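Local structure of electron transfer flavoprotein, alpha subunit (Thermotoga maritima, 7KOE) at residues 123-128 with 162-167; 206-211 with 239-244; 223-228 with 251-256. The protein probably carries electrons as the FAD-binding alpha subunit of an electron transfer flavoprotein complex. One frame throughout, in Å; residues are numbered along the deposited sequence.

Contact 1. Residues 123-128 with 162-167; sequences DCTGLD and TVRPGV
D123 and R164 meet because each holds its CG anti to the backbone N (chi1 -155° and 163°), after which the arginine chain bends at chi3 and brings its NE back to the carboxylate. They do so at one end of two neighbouring strands, 120-124 and 160-163, in the parallel sheet of the Rossmann-like electron transfer flavoprotein domain; strand 120-124 is outermost in the sheet within this chain. NE of R164 lies 2.8 Å from OD2 of D123. This is a salt bridge, but the hydrogen bond within it is weak: the N-H points well off the line to the oxygen, and the guanidinium and carboxylate planes are turned 64° apart. NH2 of R164 makes a second salt bridge with E289, so one guanidinium is shared between two carboxylates.

The backbone evidence is a single parallel bridge between C124 and V163. C124 N donates to T162 O at 2.7 Å, and C124 O accepts from R164 N at 2.9 Å, both nearly straight, so C124 bonds to the residues flanking its partner. D123, with positive phi and psi, turns the corner in the chain just before this bridge. A FAD lies about 7 Å from the side chain of C124.

Past the bridge most of the remaining contacts are made by methyl and methylene groups. L127 and V163 reach toward each other tip to tip, CD1 of the leucine 3.7 Å from CG2 of the valine, and L98 touches both. T125 runs alongside R164, its CG2 3.7 Å from CD of the arginine, while its OG1 is hydrogen-bonded to T139 O. A type II turn from R164 to V167, with G166 at positive phi, then folds the second segment back, leaving V167 CG2 3.7 Å from T125 CB.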
ATOM      1  N   ASP B 123      16.510 -39.694  -1.044  1.00 42.26           N
ATOM      2  CA  ASP B 123      16.544 -39.372   0.388  1.00 42.26           C
ATOM      3  C   ASP B 123      15.228 -38.754   0.862  1.00 42.26           C
ATOM      4  O   ASP B 123      15.205 -37.720   1.528  1.00 42.26           O
ATOM      5  CB  ASP B 123      17.731 -38.466   0.725  1.00 42.26           C
ATOM      6  CG  ASP B 123      18.167 -38.583   2.173  1.00 42.26           C
ATOM      7  OD1 ASP B 123      18.821 -39.586   2.519  1.00 42.26           O
ATOM      8  OD2 ASP B 123      17.854 -37.671   2.968  1.00 42.26           O
ATOM      9  N   CYS B 124      14.123 -39.399   0.502  1.00 40.97           N
ATOM     10  CA  CYS B 124      12.811 -38.898   0.867  1.00 40.97           C
ATOM     11  C   CYS B 124      12.546 -39.109   2.351  1.00 40.97           C
ATOM     12  O   CYS B 124      13.109 -39.997   2.991  1.00 40.97           O
ATOM     13  CB  CYS B 124      11.722 -39.582   0.049  1.00 40.97           C
ATOM     14  SG  CYS B 124      11.951 -39.448  -1.716  1.00 40.97           S
ATOM     15  N   THR B 125      11.684 -38.258   2.899  1.00 46.17           N
ATOM     16  CA  THR B 125      11.299 -38.333   4.299  1.00 46.17           C
ATOM     17  C   THR B 125       9.796 -38.259   4.516  1.00 46.17           C
ATOM     18  O   THR B 125       9.349 -38.362   5.663  1.00 46.17           O
ATOM     19  CB  THR B 125      11.963 -37.204   5.105  1.00 46.17           C
ATOM     20  OG1 THR B 125      11.791 -35.962   4.415  1.00 46.17           O
ATOM     21  CG2 THR B 125      13.440 -37.471   5.317  1.00 46.17           C
ATOM     22  N   GLY B 126       9.010 -38.072   3.462  1.00 51.03           N
ATOM     23  CA  GLY B 126       7.612 -37.727   3.618  1.00 51.03           C
ATOM     24  C   GLY B 126       6.653 -38.427   2.681  1.00 51.03           C
ATOM     25  O   GLY B 126       5.730 -37.780   2.173  1.00 51.03           O
ATOM     26  N   LEU B 127       6.897 -39.709   2.398  1.00 53.94           N
ATOM     27  CA  LEU B 127       6.060 -40.482   1.483  1.00 53.94           C
ATOM     28  C   LEU B 127       4.608 -40.530   1.944  1.00 53.94           C
ATOM     29  O   LEU B 127       4.319 -40.816   3.109  1.00 53.94           O
ATOM     30  CB  LEU B 127       6.596 -41.904   1.356  1.00 53.94           C
ATOM     31  CG  LEU B 127       7.973 -42.123   0.747  1.00 53.94           C
ATOM     32  CD1 LEU B 127       8.204 -43.602   0.609  1.00 53.94           C
ATOM     33  CD2 LEU B 127       8.063 -41.446  -0.597  1.00 53.94           C
ATOM     34  N   ASP B 128       3.700 -40.235   1.019  1.00 59.98           N
ATOM     35  CA  ASP B 128       2.272 -40.205   1.291  1.00 59.98           C
ATOM     36  C   ASP B 128       1.540 -40.309  -0.036  1.00 59.98           C
ATOM     37  O   ASP B 128       2.060 -39.902  -1.077  1.00 59.98           O
ATOM     38  CB  ASP B 128       1.863 -38.927   2.028  1.00 59.98           C
ATOM     39  CG  ASP B 128       0.772 -39.168   3.051  1.00 59.98           C
ATOM     40  OD1 ASP B 128       0.305 -40.321   3.165  1.00 59.98           O
ATOM     41  OD2 ASP B 128       0.381 -38.203   3.740  1.00 59.98           O
ATOM     42  N   THR B 162      13.906 -43.073  -3.456  1.00 39.83           N
ATOM     43  CA  THR B 162      14.907 -43.471  -2.481  1.00 39.83           C
ATOM     44  C   THR B 162      14.613 -42.775  -1.160  1.00 39.83           C
ATOM     45  O   THR B 162      14.462 -41.552  -1.114  1.00 39.83           O
ATOM     46  CB  THR B 162      16.304 -43.129  -2.982  1.00 39.83           C
ATOM     47  OG1 THR B 162      16.434 -43.566  -4.333  1.00 39.83           O
ATOM     48  CG2 THR B 162      17.325 -43.853  -2.178  1.00 39.83           C
ATOM     49  N   VAL B 163      14.507 -43.553  -0.086  1.00 41.84           N
ATOM     50  CA  VAL B 163      13.987 -43.069   1.188  1.00 41.84           C
ATOM     51  C   VAL B 163      15.094 -43.088   2.228  1.00 41.84           C
ATOM     52  O   VAL B 163      15.857 -44.055   2.319  1.00 41.84           O
ATOM     53  CB  VAL B 163      12.788 -43.914   1.655  1.00 41.84           C
ATOM     54  CG1 VAL B 163      12.033 -43.215   2.766  1.00 41.84           C
ATOM     55  CG2 VAL B 163      11.868 -44.223   0.501  1.00 41.84           C
ATOM     56  N   ARG B 164      15.155 -42.026   3.028  1.00 45.28           N
ATOM     57  CA  ARG B 164      16.207 -41.865   4.025  1.00 45.28           C
ATOM     58  C   ARG B 164      16.053 -42.893   5.140  1.00 45.28           C
ATOM     59  O   ARG B 164      14.942 -43.084   5.648  1.00 45.28           O
ATOM     60  CB  ARG B 164      16.161 -40.449   4.595  1.00 45.28           C
ATOM     61  CG  ARG B 164      16.911 -40.265   5.897  1.00 45.28           C
ATOM     62  CD  ARG B 164      16.714 -38.874   6.453  1.00 45.28           C
ATOM     63  NE  ARG B 164      17.490 -37.886   5.715  1.00 45.28           N
ATOM     64  CZ  ARG B 164      17.430 -36.577   5.929  1.00 45.28           C
ATOM     65  NH1 ARG B 164      16.623 -36.090   6.859  1.00 45.28           N
ATOM     66  NH2 ARG B 164      18.177 -35.757   5.209  1.00 45.28           N
ATOM     67  N   PRO B 165      17.126 -43.583   5.532  1.00 46.23           N
ATOM     68  CA  PRO B 165      17.024 -44.593   6.593  1.00 46.23           C
ATOM     69  C   PRO B 165      16.788 -43.954   7.953  1.00 46.23           C
ATOM     70  O   PRO B 165      17.604 -43.165   8.434  1.00 46.23           O
ATOM     71  CB  PRO B 165      18.380 -45.306   6.533  1.00 46.23           C
ATOM     72  CG  PRO B 165      18.935 -44.972   5.189  1.00 46.23           C
ATOM     73  CD  PRO B 165      18.458 -43.588   4.912  1.00 46.23           C
ATOM     74  N   GLY B 166      15.660 -44.297   8.568  1.00 53.51           N
ATOM     75  CA  GLY B 166      15.333 -43.867   9.913  1.00 53.51           C
ATOM     76  C   GLY B 166      14.090 -43.013  10.024  1.00 53.51           C
ATOM     77  O   GLY B 166      13.564 -42.850  11.133  1.00 53.51           O
ATOM     78  N   VAL B 167      13.598 -42.453   8.918  1.00 54.53           N
ATOM     79  CA  VAL B 167      12.430 -41.585   9.001  1.00 54.53           C
ATOM     80  C   VAL B 167      11.135 -42.391   9.056  1.00 54.53           C
ATOM     81  O   VAL B 167      10.129 -41.906   9.591  1.00 54.53           O
ATOM     82  CB  VAL B 167      12.467 -40.576   7.836  1.00 54.53           C
ATOM     83  CG1 VAL B 167      12.180 -41.246   6.495  1.00 54.53           C
ATOM     84  CG2 VAL B 167      11.532 -39.398   8.095  1.00 54.53           C
TER

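Contact 2. Residues 206-211 with 239-244; sequences QVNLEY and GGEVGA
L209 and E241 bring together the loop ahead of strand 214-218 and the strand 241-244, which is outermost within this chain in the five-stranded parallel sheet of the Rossmann-like FAD-binding domain. The van der Waals packing rests largely on one methyl group. CD1 of L209 lies 3.7 Å from CG of E241 and, at the same distance, from the carbonyl O of V242; it also sits 3.9 Å from CA of G243, where the strand has no side chain. The leucine and glutamate chains cross at about a right angle, and K265 touches L209 too.

The glutamate extends from the strand with CG anti to the backbone N (chi1 -171°), then bends at chi2, which sets its carboxylate against the loop. OE2 meets CG1 of V207 at 3.5 Å, a packing contact, and H258 touches both of these side chains.

Polar groups approach without bonding across the contact. OE1 of E241 is 3.7 Å from N208 N and 3.8 Å from N208 ND2, too far in either case to bond, and the amide plane stands 73° from the carboxylate plane. The amide of N208 is held by other partners: OD1 is hydrogen-bonded to R177 of the neighbouring electron transfer flavoprotein subunit, while ND2 donates to the backbone oxygen of L203 in the same chain.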
ATOM      1  N   GLN B 206      39.181 -43.754   8.715  1.00 53.78           N
ATOM      2  CA  GLN B 206      39.226 -42.330   8.415  1.00 53.78           C
ATOM      3  C   GLN B 206      38.241 -41.577   9.295  1.00 53.78           C
ATOM      4  O   GLN B 206      37.695 -42.139  10.249  1.00 53.78           O
ATOM      5  CB  GLN B 206      38.918 -42.075   6.940  1.00 53.78           C
ATOM      6  CG  GLN B 206      39.964 -42.602   5.983  1.00 53.78           C
ATOM      7  CD  GLN B 206      39.538 -42.475   4.540  1.00 53.78           C
ATOM      8  OE1 GLN B 206      39.069 -41.422   4.112  1.00 53.78           O
ATOM      9  NE2 GLN B 206      39.688 -43.553   3.780  1.00 53.78           N
ATOM     10  N   VAL B 207      38.016 -40.305   8.990  1.00 48.34           N
ATOM     11  CA  VAL B 207      37.021 -39.493   9.678  1.00 48.34           C
ATOM     12  C   VAL B 207      35.776 -39.466   8.809  1.00 48.34           C
ATOM     13  O   VAL B 207      35.829 -39.013   7.661  1.00 48.34           O
ATOM     14  CB  VAL B 207      37.538 -38.070   9.933  1.00 48.34           C
ATOM     15  CG1 VAL B 207      36.469 -37.235  10.615  1.00 48.34           C
ATOM     16  CG2 VAL B 207      38.819 -38.106  10.745  1.00 48.34           C
ATOM     17  N   ASN B 208      34.658 -39.950   9.338  1.00 48.38           N
ATOM     18  CA  ASN B 208      33.435 -40.005   8.531  1.00 48.38           C
ATOM     19  C   ASN B 208      32.637 -38.714   8.671  1.00 48.38           C
ATOM     20  O   ASN B 208      32.529 -37.938   7.719  1.00 48.38           O
ATOM     21  CB  ASN B 208      32.599 -41.217   8.934  1.00 48.38           C
ATOM     22  CG  ASN B 208      33.413 -42.483   8.994  1.00 48.38           C
ATOM     23  OD1 ASN B 208      34.149 -42.803   8.062  1.00 48.38           O
ATOM     24  ND2 ASN B 208      33.296 -43.211  10.096  1.00 48.38           N
ATOM     25  N   LEU B 209      32.085 -38.472   9.862  1.00 43.85           N
ATOM     26  CA  LEU B 209      31.393 -37.252  10.283  1.00 43.85           C
ATOM     27  C   LEU B 209      30.200 -36.849   9.402  1.00 43.85           C
ATOM     28  O   LEU B 209      29.647 -35.766   9.585  1.00 43.85           O
ATOM     29  CB  LEU B 209      32.377 -36.084  10.404  1.00 43.85           C
ATOM     30  CG  LEU B 209      32.164 -35.114  11.564  1.00 43.85           C
ATOM     31  CD1 LEU B 209      32.203 -35.836  12.885  1.00 43.85           C
ATOM     32  CD2 LEU B 209      33.216 -34.048  11.522  1.00 43.85           C
ATOM     33  N   GLU B 210      29.781 -37.671   8.444  1.00 49.63           N
ATOM     34  CA  GLU B 210      28.464 -37.532   7.835  1.00 49.63           C
ATOM     35  C   GLU B 210      27.705 -38.837   7.793  1.00 49.63           C
ATOM     36  O   GLU B 210      26.471 -38.813   7.714  1.00 49.63           O
ATOM     37  CB  GLU B 210      28.543 -36.996   6.396  1.00 49.63           C
ATOM     38  CG  GLU B 210      29.056 -35.585   6.217  1.00 49.63           C
ATOM     39  CD  GLU B 210      30.519 -35.543   5.840  1.00 49.63           C
ATOM     40  OE1 GLU B 210      31.108 -36.620   5.628  1.00 49.63           O
ATOM     41  OE2 GLU B 210      31.070 -34.433   5.733  1.00 49.63           O
ATOM     42  N   TYR B 211      28.398 -39.969   7.836  1.00 51.11           N
ATOM     43  CA  TYR B 211      27.794 -41.289   7.784  1.00 51.11           C
ATOM     44  C   TYR B 211      28.009 -42.028   9.093  1.00 51.11           C
ATOM     45  O   TYR B 211      27.991 -43.262   9.125  1.00 51.11           O
ATOM     46  CB  TYR B 211      28.360 -42.074   6.600  1.00 51.11           C
ATOM     47  CG  TYR B 211      28.411 -41.256   5.328  1.00 51.11           C
ATOM     48  CD1 TYR B 211      27.288 -41.122   4.522  1.00 51.11           C
ATOM     49  CD2 TYR B 211      29.578 -40.608   4.937  1.00 51.11           C
ATOM     50  CE1 TYR B 211      27.329 -40.371   3.363  1.00 51.11           C
ATOM     51  CE2 TYR B 211      29.622 -39.850   3.790  1.00 51.11           C
ATOM     52  CZ  TYR B 211      28.499 -39.743   3.005  1.00 51.11           C
ATOM     53  OH  TYR B 211      28.552 -38.993   1.858  1.00 51.11           O
ATOM     54  N   GLY B 239      29.703 -46.436  18.618  1.00 53.07           N
ATOM     55  CA  GLY B 239      29.984 -46.762  17.234  1.00 53.07           C
ATOM     56  C   GLY B 239      29.949 -45.560  16.320  1.00 53.07           C
ATOM     57  O   GLY B 239      29.516 -45.674  15.168  1.00 53.07           O
ATOM     58  N   GLY B 240      30.400 -44.402  16.807  1.00 51.42           N
ATOM     59  CA  GLY B 240      30.296 -43.175  16.056  1.00 51.42           C
ATOM     60  C   GLY B 240      31.583 -42.371  16.083  1.00 51.42           C
ATOM     61  O   GLY B 240      32.569 -42.741  16.724  1.00 51.42           O
ATOM     62  N   GLU B 241      31.545 -41.252  15.366  1.00 48.10           N
ATOM     63  CA  GLU B 241      32.689 -40.384  15.155  1.00 48.10           C
ATOM     64  C   GLU B 241      32.660 -39.233  16.160  1.00 48.10           C
ATOM     65  O   GLU B 241      31.604 -38.818  16.636  1.00 48.10           O
ATOM     66  CB  GLU B 241      32.677 -39.871  13.713  1.00 48.10           C
ATOM     67  CG  GLU B 241      33.914 -39.124  13.240  1.00 48.10           C
ATOM     68  CD  GLU B 241      35.125 -40.019  13.096  1.00 48.10           C
ATOM     69  OE1 GLU B 241      34.949 -41.231  12.848  1.00 48.10           O
ATOM     70  OE2 GLU B 241      36.258 -39.511  13.224  1.00 48.10           O
ATOM     71  N   VAL B 242      33.837 -38.726  16.500  1.00 39.96           N
ATOM     72  CA  VAL B 242      33.974 -37.592  17.409  1.00 39.96           C
ATOM     73  C   VAL B 242      34.060 -36.332  16.549  1.00 39.96           C
ATOM     74  O   VAL B 242      34.787 -36.263  15.555  1.00 39.96           O
ATOM     75  CB  VAL B 242      35.162 -37.745  18.367  1.00 39.96           C
ATOM     76  CG1 VAL B 242      36.472 -38.021  17.632  1.00 39.96           C
ATOM     77  CG2 VAL B 242      35.300 -36.525  19.262  1.00 39.96           C
ATOM     78  N   GLY B 243      33.238 -35.337  16.883  1.00 35.61           N
ATOM     79  CA  GLY B 243      33.271 -34.078  16.176  1.00 35.61           C
ATOM     80  C   GLY B 243      33.946 -32.986  16.980  1.00 35.61           C
ATOM     81  O   GLY B 243      34.499 -33.220  18.052  1.00 35.61           O
ATOM     82  N   ALA B 244      33.899 -31.768  16.449  1.00 29.63           N
ATOM     83  CA  ALA B 244      34.480 -30.615  17.117  1.00 29.63           C
ATOM     84  C   ALA B 244      33.750 -29.349  16.706  1.00 29.63           C
ATOM     85  O   ALA B 244      32.887 -29.351  15.826  1.00 29.63           O
ATOM     86  CB  ALA B 244      35.972 -30.470  16.802  1.00 29.63           C
TER

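Contact 3. Residues 223-228 with 251-256; sequences GGPEGF and AGWISP
G224 lies over one face of the W253 indole, the first firm touch of segment 223-228 on the loop 251-256. Its N stands 3.5 Å above the indole plane, toward the rim. Its CA forms a CH-pi contact, 3.9 Å from the centroid of the five-membered ring and 24° off the ring normal. Positive phi at G224 suits a residue without a side chain. P225 follows along the same indole, its CD 3.6 Å from W253 CD1, with the two side chains crossing at about a right angle.

These residues form the glycine-rich turn that leads into helix 227-237 of the Rossmann-like FAD-binding domain, and a bound FAD lies about 7 Å from the side chain of W253. On the opposite face of the indole is CB of A251; G252, between these two residues, closes the preceding helix with a Schellman motif. Were W253 replaced by an alanine, G224 and P225 would probably lose the surface they lie on, and the turn would be freer to shift.

At the start of the helix, the CA-CB bond of F228 points toward the loop, and its ring meets W253 and I254. CB of W253 approaches the ring edge, 3.6 Å from CE2 of F228. I254 has CG1 anti to its carbonyl carbon (chi1 -39°), which carries CD1 over one ring face, 3.5 Å from the F228 centroid and nearly on the normal.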
ATOM      1  N   GLY B 223      38.218 -28.649  27.966  1.00 48.05           N
ATOM      2  CA  GLY B 223      39.440 -27.936  28.286  1.00 48.05           C
ATOM      3  C   GLY B 223      40.701 -28.708  27.958  1.00 48.05           C
ATOM      4  O   GLY B 223      41.067 -29.658  28.657  1.00 48.05           O
ATOM      5  N   GLY B 224      41.375 -28.296  26.887  1.00 43.05           N
ATOM      6  CA  GLY B 224      42.515 -29.014  26.377  1.00 43.05           C
ATOM      7  C   GLY B 224      42.108 -30.224  25.561  1.00 43.05           C
ATOM      8  O   GLY B 224      40.927 -30.567  25.465  1.00 43.05           O
ATOM      9  N   PRO B 225      43.087 -30.897  24.947  1.00 43.87           N
ATOM     10  CA  PRO B 225      42.785 -32.150  24.242  1.00 43.87           C
ATOM     11  C   PRO B 225      42.691 -33.355  25.158  1.00 43.87           C
ATOM     12  O   PRO B 225      42.457 -34.465  24.665  1.00 43.87           O
ATOM     13  CB  PRO B 225      43.954 -32.288  23.264  1.00 43.87           C
ATOM     14  CG  PRO B 225      45.076 -31.607  23.945  1.00 43.87           C
ATOM     15  CD  PRO B 225      44.488 -30.487  24.763  1.00 43.87           C
ATOM     16  N   GLU B 226      42.879 -33.176  26.468  1.00 49.95           N
ATOM     17  CA  GLU B 226      42.703 -34.276  27.408  1.00 49.95           C
ATOM     18  C   GLU B 226      41.240 -34.667  27.541  1.00 49.95           C
ATOM     19  O   GLU B 226      40.932 -35.841  27.775  1.00 49.95           O
ATOM     20  CB  GLU B 226      43.267 -33.897  28.776  1.00 49.95           C
ATOM     21  CG  GLU B 226      44.738 -33.535  28.763  1.00 49.95           C
ATOM     22  CD  GLU B 226      45.609 -34.648  29.306  1.00 49.95           C
ATOM     23  OE1 GLU B 226      46.674 -34.345  29.884  1.00 49.95           O
ATOM     24  OE2 GLU B 226      45.232 -35.827  29.150  1.00 49.95           O
ATOM     25  N   GLY B 227      40.328 -33.708  27.398  1.00 44.70           N
ATOM     26  CA  GLY B 227      38.918 -34.023  27.455  1.00 44.70           C
ATOM     27  C   GLY B 227      38.368 -34.659  26.199  1.00 44.70           C
ATOM     28  O   GLY B 227      37.259 -35.198  26.238  1.00 44.70           O
ATOM     29  N   PHE B 228      39.092 -34.579  25.085  1.00 42.63           N
ATOM     30  CA  PHE B 228      38.619 -35.181  23.847  1.00 42.63           C
ATOM     31  C   PHE B 228      38.908 -36.669  23.775  1.00 42.63           C
ATOM     32  O   PHE B 228      38.345 -37.355  22.916  1.00 42.63           O
ATOM     33  CB  PHE B 228      39.231 -34.472  22.639  1.00 42.63           C
ATOM     34  CG  PHE B 228      38.487 -33.238  22.235  1.00 42.63           C
ATOM     35  CD1 PHE B 228      37.134 -33.295  21.964  1.00 42.63           C
ATOM     36  CD2 PHE B 228      39.133 -32.020  22.132  1.00 42.63           C
ATOM     37  CE1 PHE B 228      36.439 -32.164  21.600  1.00 42.63           C
ATOM     38  CE2 PHE B 228      38.438 -30.889  21.766  1.00 42.63           C
ATOM     39  CZ  PHE B 228      37.093 -30.965  21.500  1.00 42.63           C
ATOM     40  N   ALA B 251      41.819 -23.887  18.478  1.00 31.14           N
ATOM     41  CA  ALA B 251      42.715 -24.112  19.603  1.00 31.14           C
ATOM     42  C   ALA B 251      43.657 -25.289  19.381  1.00 31.14           C
ATOM     43  O   ALA B 251      44.484 -25.570  20.252  1.00 31.14           O
ATOM     44  CB  ALA B 251      41.907 -24.326  20.883  1.00 31.14           C
ATOM     45  N   GLY B 252      43.552 -25.975  18.245  1.00 32.08           N
ATOM     46  CA  GLY B 252      44.468 -27.045  17.911  1.00 32.08           C
ATOM     47  C   GLY B 252      44.227 -28.340  18.641  1.00 32.08           C
ATOM     48  O   GLY B 252      45.129 -29.179  18.704  1.00 32.08           O
ATOM     49  N   TRP B 253      43.031 -28.539  19.190  1.00 35.68           N
ATOM     50  CA  TRP B 253      42.783 -29.734  19.984  1.00 35.68           C
ATOM     51  C   TRP B 253      42.527 -30.954  19.109  1.00 35.68           C
ATOM     52  O   TRP B 253      43.082 -32.025  19.374  1.00 35.68           O
ATOM     53  CB  TRP B 253      41.621 -29.489  20.936  1.00 35.68           C
ATOM     54  CG  TRP B 253      41.928 -28.448  21.958  1.00 35.68           C
ATOM     55  CD1 TRP B 253      43.159 -28.090  22.413  1.00 35.68           C
ATOM     56  CD2 TRP B 253      40.990 -27.626  22.654  1.00 35.68           C
ATOM     57  NE1 TRP B 253      43.048 -27.094  23.350  1.00 35.68           N
ATOM     58  CE2 TRP B 253      41.723 -26.792  23.517  1.00 35.68           C
ATOM     59  CE3 TRP B 253      39.600 -27.516  22.635  1.00 35.68           C
ATOM     60  CZ2 TRP B 253      41.113 -25.859  24.347  1.00 35.68           C
ATOM     61  CZ3 TRP B 253      38.998 -26.586  23.452  1.00 35.68           C
ATOM     62  CH2 TRP B 253      39.750 -25.775  24.303  1.00 35.68           C
ATOM     63  N   ILE B 254      41.693 -30.834  18.077  1.00 36.05           N
ATOM     64  CA  ILE B 254      41.539 -31.937  17.134  1.00 36.05           C
ATOM     65  C   ILE B 254      41.912 -31.375  15.765  1.00 36.05           C
ATOM     66  O   ILE B 254      42.084 -30.162  15.611  1.00 36.05           O
ATOM     67  CB  ILE B 254      40.113 -32.523  17.127  1.00 36.05           C
ATOM     68  CG1 ILE B 254      39.529 -32.600  18.526  1.00 36.05           C
ATOM     69  CG2 ILE B 254      40.130 -33.998  16.715  1.00 36.05           C
ATOM     70  CD1 ILE B 254      38.083 -32.991  18.524  1.00 36.05           C
ATOM     71  N   SER B 255      42.046 -32.244  14.773  1.00 37.68           N
ATOM     72  CA  SER B 255      42.266 -31.873  13.386  1.00 37.68           C
ATOM     73  C   SER B 255      41.054 -31.131  12.844  1.00 37.68           C
ATOM     74  O   SER B 255      39.931 -31.312  13.319  1.00 37.68           O
ATOM     75  CB  SER B 255      42.560 -33.136  12.578  1.00 37.68           C
ATOM     76  OG  SER B 255      42.324 -32.958  11.193  1.00 37.68           O
ATOM     77  N   PRO B 256      41.242 -30.267  11.839  1.00 38.79           N
ATOM     78  CA  PRO B 256      40.094 -29.577  11.228  1.00 38.79           C
ATOM     79  C   PRO B 256      39.156 -30.469  10.430  1.00 38.79           C
ATOM     80  O   PRO B 256      38.095 -29.989  10.005  1.00 38.79           O
ATOM     81  CB  PRO B 256      40.760 -28.538  10.313  1.00 38.79           C
ATOM     82  CG  PRO B 256      42.149 -29.025  10.127  1.00 38.79           C
ATOM     83  CD  PRO B 256      42.514 -29.667  11.410  1.00 38.79           C
TER

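Overall arrangement
From the N terminus, contact 1 comes first: it closes a loop of 33 residues, 14 of them strand, and joins neighbouring strands of the seven-stranded sheet. It is complete before contact 2 opens, and their nearest atoms stay about 9 Å apart. Contacts 2 and 3 then cross: the chain passes 206-211, 223-228, 239-244 and 251-256 in turn, so each loop encloses one segment of the other. Helix 227-237 leads directly into strand 241-244, linking them along the chain. They also touch in space, with G243 O 3.6 Å from I254 CD1. Together they tie the loop before strand 214-218, the helix start and the loop after helix 246-249 around one edge of the FAD-binding domain.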